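Local coordinates for protein alpha-glucosidase (Pseudoalteromonas sp. K8, PDB 5HQA) that hydrolyses alpha-glucosides as a chloride-activated, calcium-binding member of glycoside hydrolase family 97, at residues P21-S26 / T130-N135; T170-K175 / G203-D208; F495-N500 / T506-T511; F544-D549 / H614-G619. All coordinates share one frame; numbering follows the deposited sequence.

Contact 1. Residues P21-S26 / T130-N135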
loop_
_atom_site.group_PDB
_atom_site.type_symbol
_atom_site.label_atom_id
_atom_site.label_comp_id
_atom_site.label_asym_id
_atom_site.label_seq_id
_atom_site.Cartn_x
_atom_site.Cartn_y
_atom_site.Cartn_z
ATOM N N PRO A 21 -25.405 17.885 -11.378
ATOM C CA PRO A 21 -25.377 16.432 -11.540
ATOM C C PRO A 21 -25.033 15.764 -10.212
ATOM O O PRO A 21 -24.309 16.320 -9.387
ATOM C CB PRO A 21 -24.262 16.227 -12.566
ATOM C CG PRO A 21 -24.328 17.462 -13.408
ATOM C CD PRO A 21 -24.822 18.585 -12.537
ATOM N N SER A 22 -25.562 14.564 -9.997
ATOM C CA SER A 22 -25.324 13.891 -8.729
ATOM C C SER A 22 -25.510 12.394 -8.923
ATOM O O SER A 22 -26.067 11.943 -9.928
ATOM C CB SER A 22 -26.262 14.427 -7.631
ATOM O OG SER A 22 -27.619 14.151 -7.955
ATOM N N TYR A 23 -25.029 11.625 -7.947
ATOM C CA TYR A 23 -25.238 10.186 -7.951
ATOM C C TYR A 23 -25.594 9.742 -6.537
ATOM O O TYR A 23 -25.312 10.434 -5.555
ATOM C CB TYR A 23 -23.996 9.425 -8.468
ATOM C CG TYR A 23 -22.878 9.396 -7.459
ATOM C CD1 TYR A 23 -22.039 10.493 -7.294
ATOM C CD2 TYR A 23 -22.688 8.289 -6.641
ATOM C CE1 TYR A 23 -21.027 10.483 -6.342
ATOM C CE2 TYR A 23 -21.685 8.270 -5.691
ATOM C CZ TYR A 23 -20.859 9.365 -5.548
ATOM O OH TYR A 23 -19.870 9.336 -4.597
ATOM N N SER A 24 -26.243 8.584 -6.449
ATOM C CA SER A 24 -26.508 7.920 -5.179
ATOM C C SER A 24 -26.354 6.420 -5.386
ATOM O O SER A 24 -26.380 5.929 -6.516
ATOM C CB SER A 24 -27.909 8.256 -4.635
ATOM O OG SER A 24 -28.910 7.747 -5.500
ATOM N N ILE A 25 -26.168 5.687 -4.292
ATOM C CA ILE A 25 -25.895 4.256 -4.377
ATOM C C ILE A 25 -26.705 3.530 -3.317
ATOM O O ILE A 25 -26.720 3.939 -2.150
ATOM C CB ILE A 25 -24.397 3.942 -4.188
ATOM C CG1 ILE A 25 -23.541 4.723 -5.198
ATOM C CG2 ILE A 25 -24.149 2.426 -4.287
ATOM C CD1 ILE A 25 -22.062 4.495 -5.022
ATOM N N SER A 26 -27.364 2.448 -3.712
ATOM C CA SER A 26 -27.992 1.540 -2.766
ATOM C C SER A 26 -27.281 0.191 -2.775
ATOM O O SER A 26 -26.685 -0.217 -3.777
ATOM C CB SER A 26 -29.474 1.338 -3.084
ATOM O OG SER A 26 -29.628 0.648 -4.310
ATOM N N THR A 130 -16.877 16.571 -6.446
ATOM C CA THR A 130 -17.259 15.205 -6.106
ATOM C C THR A 130 -17.517 15.041 -4.616
ATOM O O THR A 130 -16.678 15.399 -3.785
ATOM C CB THR A 130 -16.135 14.259 -6.518
ATOM O OG1 THR A 130 -15.818 14.489 -7.890
ATOM C CG2 THR A 130 -16.545 12.784 -6.285
ATOM N N GLU A 131 -18.665 14.457 -4.285
ATOM C CA GLU A 131 -18.999 14.142 -2.906
ATOM C C GLU A 131 -19.229 12.646 -2.742
ATOM O O GLU A 131 -19.467 11.913 -3.712
ATOM C CB GLU A 131 -20.252 14.904 -2.433
ATOM C CG GLU A 131 -20.087 16.425 -2.374
ATOM C CD GLU A 131 -21.422 17.147 -2.210
ATOM O OE1 GLU A 131 -22.492 16.509 -2.425
ATOM O OE2 GLU A 131 -21.410 18.358 -1.880
ATOM N N PHE A 132 -19.147 12.211 -1.484
ATOM C CA PHE A 132 -19.559 10.884 -1.028
ATOM C C PHE A 132 -20.441 11.159 0.189
ATOM O O PHE A 132 -19.933 11.305 1.304
ATOM C CB PHE A 132 -18.347 10.010 -0.676
ATOM C CG PHE A 132 -17.298 9.962 -1.762
ATOM C CD1 PHE A 132 -16.329 10.947 -1.854
ATOM C CD2 PHE A 132 -17.291 8.934 -2.698
ATOM C CE1 PHE A 132 -15.369 10.905 -2.855
ATOM C CE2 PHE A 132 -16.339 8.885 -3.693
ATOM C CZ PHE A 132 -15.375 9.875 -3.775
ATOM N N ALA A 133 -21.749 11.287 -0.022
ATOM C CA ALA A 133 -22.671 11.620 1.063
ATOM C C ALA A 133 -23.150 10.322 1.708
ATOM O O ALA A 133 -23.980 9.601 1.140
ATOM C CB ALA A 133 -23.843 12.455 0.554
ATOM N N VAL A 134 -22.639 10.029 2.897
ATOM C CA VAL A 134 -22.947 8.768 3.561
ATOM C C VAL A 134 -24.304 8.864 4.245
ATOM O O VAL A 134 -24.553 9.780 5.043
ATOM C CB VAL A 134 -21.849 8.403 4.570
ATOM C CG1 VAL A 134 -22.201 7.097 5.277
ATOM C CG2 VAL A 134 -20.519 8.290 3.861
ATOM N N ASN A 135 -25.174 7.905 3.947
ATOM C CA ASN A 135 -26.486 7.847 4.571
ATOM C C ASN A 135 -26.363 7.351 6.011
ATOM O O ASN A 135 -25.567 6.453 6.302
ATOM C CB ASN A 135 -27.395 6.923 3.767
ATOM C CG ASN A 135 -28.839 7.056 4.164
ATOM O OD1 ASN A 135 -29.265 8.104 4.653
ATOM N ND2 ASN A 135 -29.602 6.000 3.969
#
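The strands that carry Tyr23 and Glu131 run in the same sense but do not pair, because strand 30-42 lies between them and is antiparallel to both. The contact is therefore made by one long side chain. Tyr23 sends its ring over to the second-neighbour strand 122-134. With CG between the backbone N and the carbonyl carbon (chi1 74°), the ring reaches past strand 30-42 to Glu131. The hydroxyl does the touching. Tyr23 OH donates a hydrogen bond of 2.8 Å to Glu131 O. It comes in the carbonyl plane, at a C=O...donor angle of 146°. A buried phenol is thus satisfied by main chain. The carbonyl oxygen in turn lies near the plane of the Tyr23 ring, at its edge, 3.4 Å from Tyr23 CE1. The same Tyr23 OH approaches Phe132 CD2 at 3.2 Å and meets that ring obliquely. The carboxylate of Glu131 takes another route: OE1 accepts from Ala37 N on the intervening strand. Strand 30-42 also packs on Tyr23 through Ile33, Ser36 and Leu38. Strands 107-114 and 224-234 of a second antiparallel sheet cover the inner side: Phe110 and Ile231 touch both Tyr23 and Phe132. The bond spans strands of one sheet, on the side facing the second sheet of the N-terminal domain.

Contact 2. Residues T170-K175 / G203-D208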
loop_
_atom_site.group_PDB
_atom_site.type_symbol
_atom_site.label_atom_id
_atom_site.label_comp_id
_atom_site.label_asym_id
_atom_site.label_seq_id
_atom_site.Cartn_x
_atom_site.Cartn_y
_atom_site.Cartn_z
ATOM N N THR A 170 -7.205 8.444 2.180
ATOM C CA THR A 170 -7.825 7.210 1.711
ATOM C C THR A 170 -6.748 6.134 1.570
ATOM O O THR A 170 -5.573 6.463 1.398
ATOM C CB THR A 170 -8.560 7.418 0.363
ATOM O OG1 THR A 170 -7.613 7.462 -0.717
ATOM C CG2 THR A 170 -9.388 8.712 0.384
ATOM N N PRO A 171 -7.123 4.841 1.626
ATOM C CA PRO A 171 -8.461 4.238 1.755
ATOM C C PRO A 171 -9.131 4.623 3.063
ATOM O O PRO A 171 -8.532 4.516 4.143
ATOM C CB PRO A 171 -8.175 2.729 1.712
ATOM C CG PRO A 171 -6.858 2.624 1.013
ATOM C CD PRO A 171 -6.082 3.808 1.487
ATOM N N PHE A 172 -10.356 5.109 2.955
ATOM C CA PHE A 172 -11.128 5.586 4.097
ATOM C C PHE A 172 -12.245 4.578 4.321
ATOM O O PHE A 172 -13.172 4.490 3.507
ATOM C CB PHE A 172 -11.676 6.983 3.820
ATOM C CG PHE A 172 -12.595 7.496 4.888
ATOM C CD1 PHE A 172 -12.189 7.521 6.218
ATOM C CD2 PHE A 172 -13.853 7.990 4.562
ATOM C CE1 PHE A 172 -13.036 8.020 7.211
ATOM C CE2 PHE A 172 -14.706 8.487 5.549
ATOM C CZ PHE A 172 -14.293 8.503 6.874
ATOM N N THR A 173 -12.151 3.818 5.415
ATOM C CA THR A 173 -13.004 2.660 5.665
ATOM C C THR A 173 -13.926 2.906 6.850
ATOM O O THR A 173 -13.499 3.413 7.892
ATOM C CB THR A 173 -12.136 1.426 5.925
ATOM O OG1 THR A 173 -11.345 1.172 4.760
ATOM C CG2 THR A 173 -12.995 0.201 6.241
ATOM N N PHE A 174 -15.192 2.528 6.700
ATOM C CA PHE A 174 -16.150 2.687 7.781
ATOM C C PHE A 174 -17.246 1.639 7.617
ATOM O O PHE A 174 -17.317 0.937 6.604
ATOM C CB PHE A 174 -16.716 4.119 7.802
ATOM C CG PHE A 174 -17.386 4.526 6.508
ATOM C CD1 PHE A 174 -16.643 5.086 5.471
ATOM C CD2 PHE A 174 -18.751 4.349 6.337
ATOM C CE1 PHE A 174 -17.263 5.460 4.285
ATOM C CE2 PHE A 174 -19.371 4.716 5.156
ATOM C CZ PHE A 174 -18.629 5.270 4.136
ATOM N N LYS A 175 -18.094 1.512 8.636
ATOM C CA LYS A 175 -19.260 0.646 8.536
ATOM C C LYS A 175 -20.487 1.419 8.990
ATOM O O LYS A 175 -20.400 2.301 9.848
ATOM C CB LYS A 175 -19.115 -0.638 9.371
ATOM C CG LYS A 175 -19.055 -0.408 10.859
ATOM C CD LYS A 175 -19.110 -1.731 11.624
ATOM C CE LYS A 175 -19.044 -1.480 13.125
ATOM N NZ LYS A 175 -19.061 -2.748 13.914
ATOM N N GLY A 203 -21.668 13.904 7.361
ATOM C CA GLY A 203 -21.692 12.758 6.473
ATOM C C GLY A 203 -21.369 13.042 5.018
ATOM O O GLY A 203 -21.268 12.091 4.226
ATOM N N VAL A 204 -21.199 14.302 4.626
ATOM C CA VAL A 204 -20.956 14.657 3.230
ATOM C C VAL A 204 -19.452 14.840 3.060
ATOM O O VAL A 204 -18.897 15.892 3.399
ATOM C CB VAL A 204 -21.721 15.915 2.814
ATOM C CG1 VAL A 204 -21.473 16.201 1.332
ATOM C CG2 VAL A 204 -23.210 15.767 3.110
ATOM N N PHE A 205 -18.779 13.828 2.513
ATOM C CA PHE A 205 -17.339 13.912 2.296
ATOM C C PHE A 205 -17.070 14.468 0.903
ATOM O O PHE A 205 -17.443 13.852 -0.103
ATOM C CB PHE A 205 -16.695 12.544 2.499
ATOM C CG PHE A 205 -16.755 12.086 3.918
ATOM C CD1 PHE A 205 -17.862 11.387 4.389
ATOM C CD2 PHE A 205 -15.742 12.416 4.808
ATOM C CE1 PHE A 205 -17.935 10.987 5.721
ATOM C CE2 PHE A 205 -15.803 12.024 6.142
ATOM C CZ PHE A 205 -16.904 11.310 6.603
ATOM N N GLN A 206 -16.443 15.638 0.844
ATOM C CA GLN A 206 -16.147 16.287 -0.424
ATOM C C GLN A 206 -14.697 16.028 -0.808
ATOM O O GLN A 206 -13.808 16.051 0.050
ATOM C CB GLN A 206 -16.408 17.789 -0.325
ATOM C CG GLN A 206 -16.374 18.545 -1.643
ATOM C CD GLN A 206 -16.544 20.037 -1.402
ATOM O OE1 GLN A 206 -15.824 20.626 -0.592
ATOM N NE2 GLN A 206 -17.502 20.648 -2.077
ATOM N N ALA A 207 -14.466 15.755 -2.095
ATOM C CA ALA A 207 -13.104 15.649 -2.607
ATOM C C ALA A 207 -12.332 16.924 -2.297
ATOM O O ALA A 207 -12.817 18.038 -2.532
ATOM C CB ALA A 207 -13.114 15.393 -4.118
ATOM N N ASP A 208 -11.133 16.755 -1.751
ATOM C CA ASP A 208 -10.265 17.865 -1.368
ATOM C C ASP A 208 -8.911 17.564 -2.009
ATOM O O ASP A 208 -8.146 16.748 -1.490
ATOM C CB ASP A 208 -10.193 17.967 0.157
ATOM C CG ASP A 208 -9.438 19.195 0.639
ATOM O OD1 ASP A 208 -8.433 19.580 -0.000
ATOM O OD2 ASP A 208 -9.840 19.764 1.683
#
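Phe172 and Phe205 meet across the gap between two beta sheets, and they carry the whole contact. The aromatic part comes first. Phe172 CE2 sits over one face of the Phe205 ring, 3.7 Å above its plane and offset toward the rim; Phe172 CZ lies beyond that rim. Phe172 CE2 is 3.7 Å from Phe205 CZ, and Phe172 CZ is 3.9 Å from Phe205 CE2. The ring centroids are 5.0 Å apart and the planes are inclined at 55°. This oblique pair is neither a parallel stack nor a T-shaped one. The two side chains cross at about a right angle. With CG anti to the backbone N (chi1 174°), the Phe172 ring continues toward Phe205.

Apolar neighbours close in round the pair: Leu162 touches both rings, Leu197 packs on Phe172, and Val134 on Phe205.

Polar bonds lie beside the aromatic pair, not in it. Thr173 OG1 is hydrogen-bonded to Ser183 OG and to Phe480 O, so the other side of strand 172-175 meets the glycoside hydrolase 97 region, of the TIM-barrel clan. No hydrogen bond joins the two segments.

Strand 172-175 belongs to one antiparallel sheet and strand 204-209 to the other. Apolar side chains packed between two facing sheets are characteristic of a beta-sandwich. Here two phenylalanines do it, in the N-terminal domain, whose sequence family falls in the galactose mutarotase clan.

Contact 3. Residues F495-N500 / T506-T511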
loop_
_atom_site.group_PDB
_atom_site.type_symbol
_atom_site.label_atom_id
_atom_site.label_comp_id
_atom_site.label_asym_id
_atom_site.label_seq_id
_atom_site.Cartn_x
_atom_site.Cartn_y
_atom_site.Cartn_z
ATOM N N PHE A 495 12.675 -10.563 15.799
ATOM C CA PHE A 495 12.783 -11.681 16.727
ATOM C C PHE A 495 13.272 -11.273 18.102
ATOM O O PHE A 495 12.878 -11.894 19.091
ATOM C CB PHE A 495 13.739 -12.752 16.184
ATOM C CG PHE A 495 13.074 -13.758 15.284
ATOM C CD1 PHE A 495 11.881 -13.464 14.652
ATOM C CD2 PHE A 495 13.645 -15.008 15.082
ATOM C CE1 PHE A 495 11.272 -14.398 13.814
ATOM C CE2 PHE A 495 13.041 -15.948 14.260
ATOM C CZ PHE A 495 11.853 -15.647 13.624
ATOM N N ASP A 496 14.156 -10.284 18.192
ATOM C CA ASP A 496 14.535 -9.732 19.491
ATOM C C ASP A 496 13.604 -8.555 19.762
ATOM O O ASP A 496 13.776 -7.460 19.211
ATOM C CB ASP A 496 16.001 -9.317 19.524
ATOM C CG ASP A 496 16.373 -8.622 20.839
ATOM O OD1 ASP A 496 15.599 -8.750 21.820
ATOM O OD2 ASP A 496 17.430 -7.949 20.891
ATOM N N LEU A 497 12.603 -8.792 20.605
ATOM C CA LEU A 497 11.640 -7.777 20.999
ATOM C C LEU A 497 12.049 -7.054 22.271
ATOM O O LEU A 497 11.270 -6.242 22.781
ATOM C CB LEU A 497 10.266 -8.419 21.203
ATOM C CG LEU A 497 9.736 -9.222 20.023
ATOM C CD1 LEU A 497 8.605 -10.112 20.491
ATOM C CD2 LEU A 497 9.244 -8.281 18.937
ATOM N N SER A 498 13.250 -7.328 22.791
ATOM C CA SER A 498 13.645 -6.929 24.138
ATOM C C SER A 498 14.726 -5.856 24.172
ATOM O O SER A 498 15.224 -5.551 25.257
ATOM C CB SER A 498 14.141 -8.148 24.926
ATOM O OG SER A 498 13.162 -9.171 24.991
ATOM N N PHE A 499 15.099 -5.277 23.027
ATOM C CA PHE A 499 16.262 -4.388 22.974
ATOM C C PHE A 499 16.078 -3.125 23.807
ATOM O O PHE A 499 17.073 -2.491 24.183
ATOM C CB PHE A 499 16.580 -4.015 21.517
ATOM C CG PHE A 499 15.383 -3.524 20.741
ATOM C CD1 PHE A 499 14.557 -4.419 20.074
ATOM C CD2 PHE A 499 15.086 -2.172 20.681
ATOM C CE1 PHE A 499 13.437 -3.974 19.370
ATOM C CE2 PHE A 499 13.972 -1.719 19.974
ATOM C CZ PHE A 499 13.148 -2.626 19.314
ATOM N N ASN A 500 14.837 -2.738 24.098
ATOM C CA ASN A 500 14.549 -1.611 24.975
ATOM C C ASN A 500 13.893 -2.052 26.276
ATOM O O ASN A 500 13.377 -1.209 27.020
ATOM C CB ASN A 500 13.651 -0.596 24.258
ATOM C CG ASN A 500 14.423 0.326 23.331
ATOM O OD1 ASN A 500 15.574 0.686 23.604
ATOM N ND2 ASN A 500 13.787 0.735 22.237
ATOM N N THR A 506 7.715 0.532 26.708
ATOM C CA THR A 506 8.978 0.722 26.013
ATOM C C THR A 506 8.722 0.749 24.515
ATOM O O THR A 506 7.675 0.298 24.037
ATOM C CB THR A 506 9.967 -0.404 26.340
ATOM O OG1 THR A 506 9.309 -1.658 26.145
ATOM C CG2 THR A 506 10.416 -0.320 27.785
ATOM N N ASN A 507 9.696 1.274 23.770
ATOM C CA ASN A 507 9.632 1.237 22.310
ATOM C C ASN A 507 10.059 -0.147 21.836
ATOM O O ASN A 507 11.243 -0.495 21.897
ATOM C CB ASN A 507 10.506 2.325 21.690
ATOM C CG ASN A 507 9.849 3.703 21.733
ATOM O OD1 ASN A 507 8.641 3.857 21.469
ATOM N ND2 ASN A 507 10.649 4.718 22.056
ATOM N N ARG A 508 9.095 -0.930 21.365
ATOM C CA ARG A 508 9.292 -2.288 20.878
ATOM C C ARG A 508 8.055 -2.661 20.086
ATOM O O ARG A 508 7.008 -2.026 20.254
ATOM C CB ARG A 508 9.484 -3.272 22.042
ATOM C CG ARG A 508 8.432 -3.069 23.126
ATOM C CD ARG A 508 8.211 -4.295 24.009
ATOM N NE ARG A 508 7.578 -5.404 23.297
ATOM C CZ ARG A 508 6.904 -6.385 23.895
ATOM N NH1 ARG A 508 6.747 -6.382 25.219
ATOM N NH2 ARG A 508 6.380 -7.366 23.170
ATOM N N PRO A 509 8.129 -3.677 19.220
ATOM C CA PRO A 509 6.879 -4.225 18.670
ATOM C C PRO A 509 6.044 -4.762 19.816
ATOM O O PRO A 509 6.513 -5.562 20.629
ATOM C CB PRO A 509 7.349 -5.338 17.719
ATOM C CG PRO A 509 8.799 -4.997 17.413
ATOM C CD PRO A 509 9.313 -4.383 18.696
ATOM N N GLN A 510 4.813 -4.272 19.912
ATOM C CA GLN A 510 3.916 -4.691 20.985
ATOM C C GLN A 510 3.117 -5.909 20.525
ATOM O O GLN A 510 1.902 -5.872 20.336
ATOM C CB GLN A 510 3.023 -3.529 21.400
ATOM C CG GLN A 510 3.847 -2.385 21.975
ATOM C CD GLN A 510 3.001 -1.318 22.632
ATOM O OE1 GLN A 510 1.886 -1.023 22.183
ATOM N NE2 GLN A 510 3.522 -0.735 23.711
ATOM N N THR A 511 3.860 -6.992 20.286
ATOM C CA THR A 511 3.321 -8.224 19.718
ATOM C C THR A 511 4.045 -9.408 20.341
ATOM O O THR A 511 5.064 -9.255 21.021
ATOM C CB THR A 511 3.481 -8.302 18.186
ATOM O OG1 THR A 511 4.802 -8.753 17.860
ATOM C CG2 THR A 511 3.223 -6.954 17.505
#
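Leu497 and Phe499 pack against residues Asn507 to Pro509, and this is the close, largely buried half of the contact. Leu497 lays its CD2 branch on the proline ring, 3.6 Å from Pro509 CG. Its other branch, CD1, reaches Thr511 O at 3.7 Å. Phe499 comes in beside it, with CG between the backbone N and the carbonyl carbon (chi1 50°). Phe499 CE2 comes within 3.6 Å of Asn507 O. Pro509 CD and Arg508 CA are farther, at 4.2 Å from CE1 and CZ of that ring respectively, and are met obliquely.

The solvent side is more open and polar, with Asn500, Thr506 and Asn507. Thr506 CG2 lies 3.2 Å from Asn500 O. Asn500 is exposed, yet its amide is oriented by one nearly straight bond. Asn500 ND2 donates to Asn507 O at 2.8 Å, with an angle of 168°. The acceptor lies in the Asn500 amide plane, and the donor sits on a lone pair of that carbonyl. Asn507 uses its own OD1 to accept from Thr467 N. Its side chain lies about 6 Å from a bound glucose unit.

Arg508 folds back on its own segment, with NE donating to Pro509 O at 2.9 Å, while NH2 bonds to Trp624 O. The chemistry implies a loop shaped by apolar packing inside and one amide-to-backbone bond on its exposed side, with Asn507 and Arg508 bonded to Thr467 and Trp624.

Contact 4. Residues F544-D549 / H614-G619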
loop_
_atom_site.group_PDB
_atom_site.type_symbol
_atom_site.label_atom_id
_atom_site.label_comp_id
_atom_site.label_asym_id
_atom_site.label_seq_id
_atom_site.Cartn_x
_atom_site.Cartn_y
_atom_site.Cartn_z
ATOM N N PHE A 544 12.722 -19.253 12.843
ATOM C CA PHE A 544 13.243 -18.676 11.608
ATOM C C PHE A 544 12.893 -19.530 10.396
ATOM O O PHE A 544 12.812 -19.011 9.274
ATOM C CB PHE A 544 14.761 -18.509 11.731
ATOM C CG PHE A 544 15.383 -17.677 10.636
ATOM C CD1 PHE A 544 14.802 -16.484 10.234
ATOM C CD2 PHE A 544 16.577 -18.074 10.042
ATOM C CE1 PHE A 544 15.387 -15.713 9.247
ATOM C CE2 PHE A 544 17.169 -17.308 9.050
ATOM C CZ PHE A 544 16.568 -16.130 8.650
ATOM N N GLN A 545 12.672 -20.834 10.601
ATOM C CA GLN A 545 12.346 -21.715 9.481
ATOM C C GLN A 545 11.092 -21.255 8.740
ATOM O O GLN A 545 11.009 -21.404 7.513
ATOM C CB GLN A 545 12.179 -23.156 9.972
ATOM C CG GLN A 545 12.052 -24.173 8.842
ATOM C CD GLN A 545 13.316 -24.269 8.006
ATOM O OE1 GLN A 545 14.403 -24.554 8.521
ATOM N NE2 GLN A 545 13.183 -24.023 6.708
ATOM N N PHE A 546 10.111 -20.681 9.447
ATOM C CA PHE A 546 8.930 -20.209 8.732
ATOM C C PHE A 546 9.282 -19.093 7.759
ATOM O O PHE A 546 8.782 -19.065 6.628
ATOM C CB PHE A 546 7.840 -19.721 9.681
ATOM C CG PHE A 546 6.596 -19.313 8.949
ATOM C CD1 PHE A 546 5.728 -20.283 8.455
ATOM C CD2 PHE A 546 6.326 -17.973 8.691
ATOM C CE1 PHE A 546 4.583 -19.920 7.739
ATOM C CE2 PHE A 546 5.189 -17.604 7.978
ATOM C CZ PHE A 546 4.319 -18.582 7.500
ATOM N N ILE A 547 10.131 -18.154 8.184
ATOM C CA ILE A 547 10.529 -17.064 7.300
ATOM C C ILE A 547 11.323 -17.604 6.117
ATOM O O ILE A 547 11.172 -17.135 4.983
ATOM C CB ILE A 547 11.327 -16.008 8.087
ATOM C CG1 ILE A 547 10.471 -15.441 9.218
ATOM C CG2 ILE A 547 11.798 -14.892 7.161
ATOM C CD1 ILE A 547 11.173 -14.353 10.049
ATOM N N GLN A 548 12.176 -18.602 6.358
ATOM C CA GLN A 548 12.904 -19.218 5.257
ATOM C C GLN A 548 11.963 -19.894 4.276
ATOM O O GLN A 548 12.231 -19.908 3.071
ATOM C CB GLN A 548 13.901 -20.237 5.787
ATOM C CG GLN A 548 15.055 -19.635 6.556
ATOM C CD GLN A 548 15.949 -20.712 7.114
ATOM O OE1 GLN A 548 15.740 -21.183 8.228
ATOM N NE2 GLN A 548 16.928 -21.137 6.329
ATOM N N ASP A 549 10.862 -20.468 4.773
ATOM C CA ASP A 549 9.971 -21.233 3.907
ATOM C C ASP A 549 9.000 -20.347 3.131
ATOM O O ASP A 549 8.630 -20.687 2.002
ATOM C CB ASP A 549 9.158 -22.245 4.721
ATOM C CG ASP A 549 9.974 -23.444 5.187
ATOM O OD1 ASP A 549 11.157 -23.600 4.792
ATOM O OD2 ASP A 549 9.399 -24.254 5.949
ATOM N N HIS A 614 2.349 -27.165 9.245
ATOM C CA HIS A 614 3.462 -26.800 10.116
ATOM C C HIS A 614 2.994 -25.530 10.815
ATOM O O HIS A 614 2.952 -24.458 10.205
ATOM C CB HIS A 614 4.741 -26.607 9.307
ATOM C CG HIS A 614 5.994 -26.784 10.102
ATOM N ND1 HIS A 614 7.250 -26.726 9.537
ATOM C CD2 HIS A 614 6.189 -27.015 11.424
ATOM C CE1 HIS A 614 8.165 -26.910 10.475
ATOM N NE2 HIS A 614 7.547 -27.089 11.629
ATOM N N ILE A 615 2.573 -25.664 12.069
ATOM C CA ILE A 615 1.817 -24.628 12.766
ATOM C C ILE A 615 2.747 -23.914 13.737
ATOM O O ILE A 615 3.342 -24.552 14.608
ATOM C CB ILE A 615 0.614 -25.227 13.514
ATOM C CG1 ILE A 615 -0.347 -25.912 12.540
ATOM C CG2 ILE A 615 -0.093 -24.163 14.335
ATOM C CD1 ILE A 615 -1.338 -26.826 13.223
ATOM N N TYR A 616 2.876 -22.595 13.589
ATOM C CA TYR A 616 3.663 -21.761 14.492
ATOM C C TYR A 616 2.674 -20.871 15.231
ATOM O O TYR A 616 2.067 -19.983 14.626
ATOM C CB TYR A 616 4.681 -20.912 13.726
ATOM C CG TYR A 616 5.681 -21.682 12.880
ATOM C CD1 TYR A 616 5.304 -22.261 11.665
ATOM C CD2 TYR A 616 7.012 -21.798 13.277
ATOM C CE1 TYR A 616 6.225 -22.958 10.886
ATOM C CE2 TYR A 616 7.939 -22.486 12.507
ATOM C CZ TYR A 616 7.542 -23.065 11.315
ATOM O OH TYR A 616 8.467 -23.743 10.556
ATOM N N LYS A 617 2.500 -21.102 16.532
ATOM C CA LYS A 617 1.447 -20.414 17.263
ATOM C C LYS A 617 1.951 -19.977 18.630
ATOM O O LYS A 617 2.997 -20.428 19.115
ATOM C CB LYS A 617 0.212 -21.304 17.430
ATOM C CG LYS A 617 0.519 -22.642 18.097
ATOM C CD LYS A 617 -0.757 -23.423 18.351
ATOM C CE LYS A 617 -0.485 -24.906 18.452
ATOM N NZ LYS A 617 -1.666 -25.649 18.972
ATOM N N ASP A 618 1.176 -19.085 19.246
ATOM C CA ASP A 618 1.471 -18.629 20.595
ATOM C C ASP A 618 1.477 -19.803 21.554
ATOM O O ASP A 618 0.583 -20.656 21.515
ATOM C CB ASP A 618 0.434 -17.603 21.044
ATOM C CG ASP A 618 0.510 -16.314 20.250
ATOM O OD1 ASP A 618 -0.531 -15.869 19.716
ATOM O OD2 ASP A 618 1.620 -15.748 20.159
ATOM N N GLY A 619 2.485 -19.846 22.418
ATOM C CA GLY A 619 2.481 -20.814 23.490
ATOM C C GLY A 619 1.318 -20.610 24.441
ATOM O O GLY A 619 0.674 -19.561 24.482
HETATM O O HOH W 1 7.655 -24.301 8.056
#
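Tyr616 and Phe546 join two folds: helix 541-549, within the TIM-barrel family region, packs on the antiparallel sheet of the C-terminal domain. Tyr616 stands on strand 611-618 of that sheet. Its CB points toward the helix, and CG is anti to the carbonyl carbon (chi1 -58°), which presents one ring face to Phe546. Along the near edge, Tyr616 CD1 lies 3.8 Å from Phe546 CD1. The next atom is closer: Tyr616 CE1 is 3.6 Å from Phe546 CD1. The rings form an offset edge-to-face pair, with the edge of Phe546 toward the face of Tyr616 and planes at 61°. Phe546 CB sits over the middle of the tyrosine ring, a CH-pi contact of 3.8 Å to the centroid and 13° off the normal. Tyr616 CZ and CE2 both have Phe546 CB near, CE2 at 4.0 Å. Leu517 and Ile633 also touch the tyrosine.

At the tip, Tyr616 OH is 3.6 Å from Phe546 N and 3.8 Å from Gln545 CB, and stands above a face of the His614 ring, near its rim. The hydroxyl is also hydrogen-bonded to a water that lies in the plane of its ring. Gln545 NE2 donates to Asp549 OD1, meeting it from above the carboxylate plane. Asp549 OD2 also forms a salt bridge with Arg657 of the neighbouring strand 653-660. The water completes the bridge between helix and sheet: it is 2.7 Å from Tyr616 OH and donates to Asp549 OD2, also at 2.7 Å.

Contacts 1 and 2 belong to the N-terminal domain, and both reach one sheet. Strands 122-134 and 204-209 are neighbours there: Phe132 N lies 2.7 Å from Phe205 O, a probable hydrogen bond. Contact 1 spans strands within that sheet by a phenol-to-backbone bond; contact 2 joins it to the facing sheet by aromatic packing alone. Both are buried. Contacts 3 and 4 lie across the chain's centre from contact 1, about 45 and 46 Å away between centres. They meet through Phe495, which packs on Phe544 and Ile547. Contact 3 is partly buried and mixes apolar and amide chemistry; contact 4 is buried but includes a water at a domain junction.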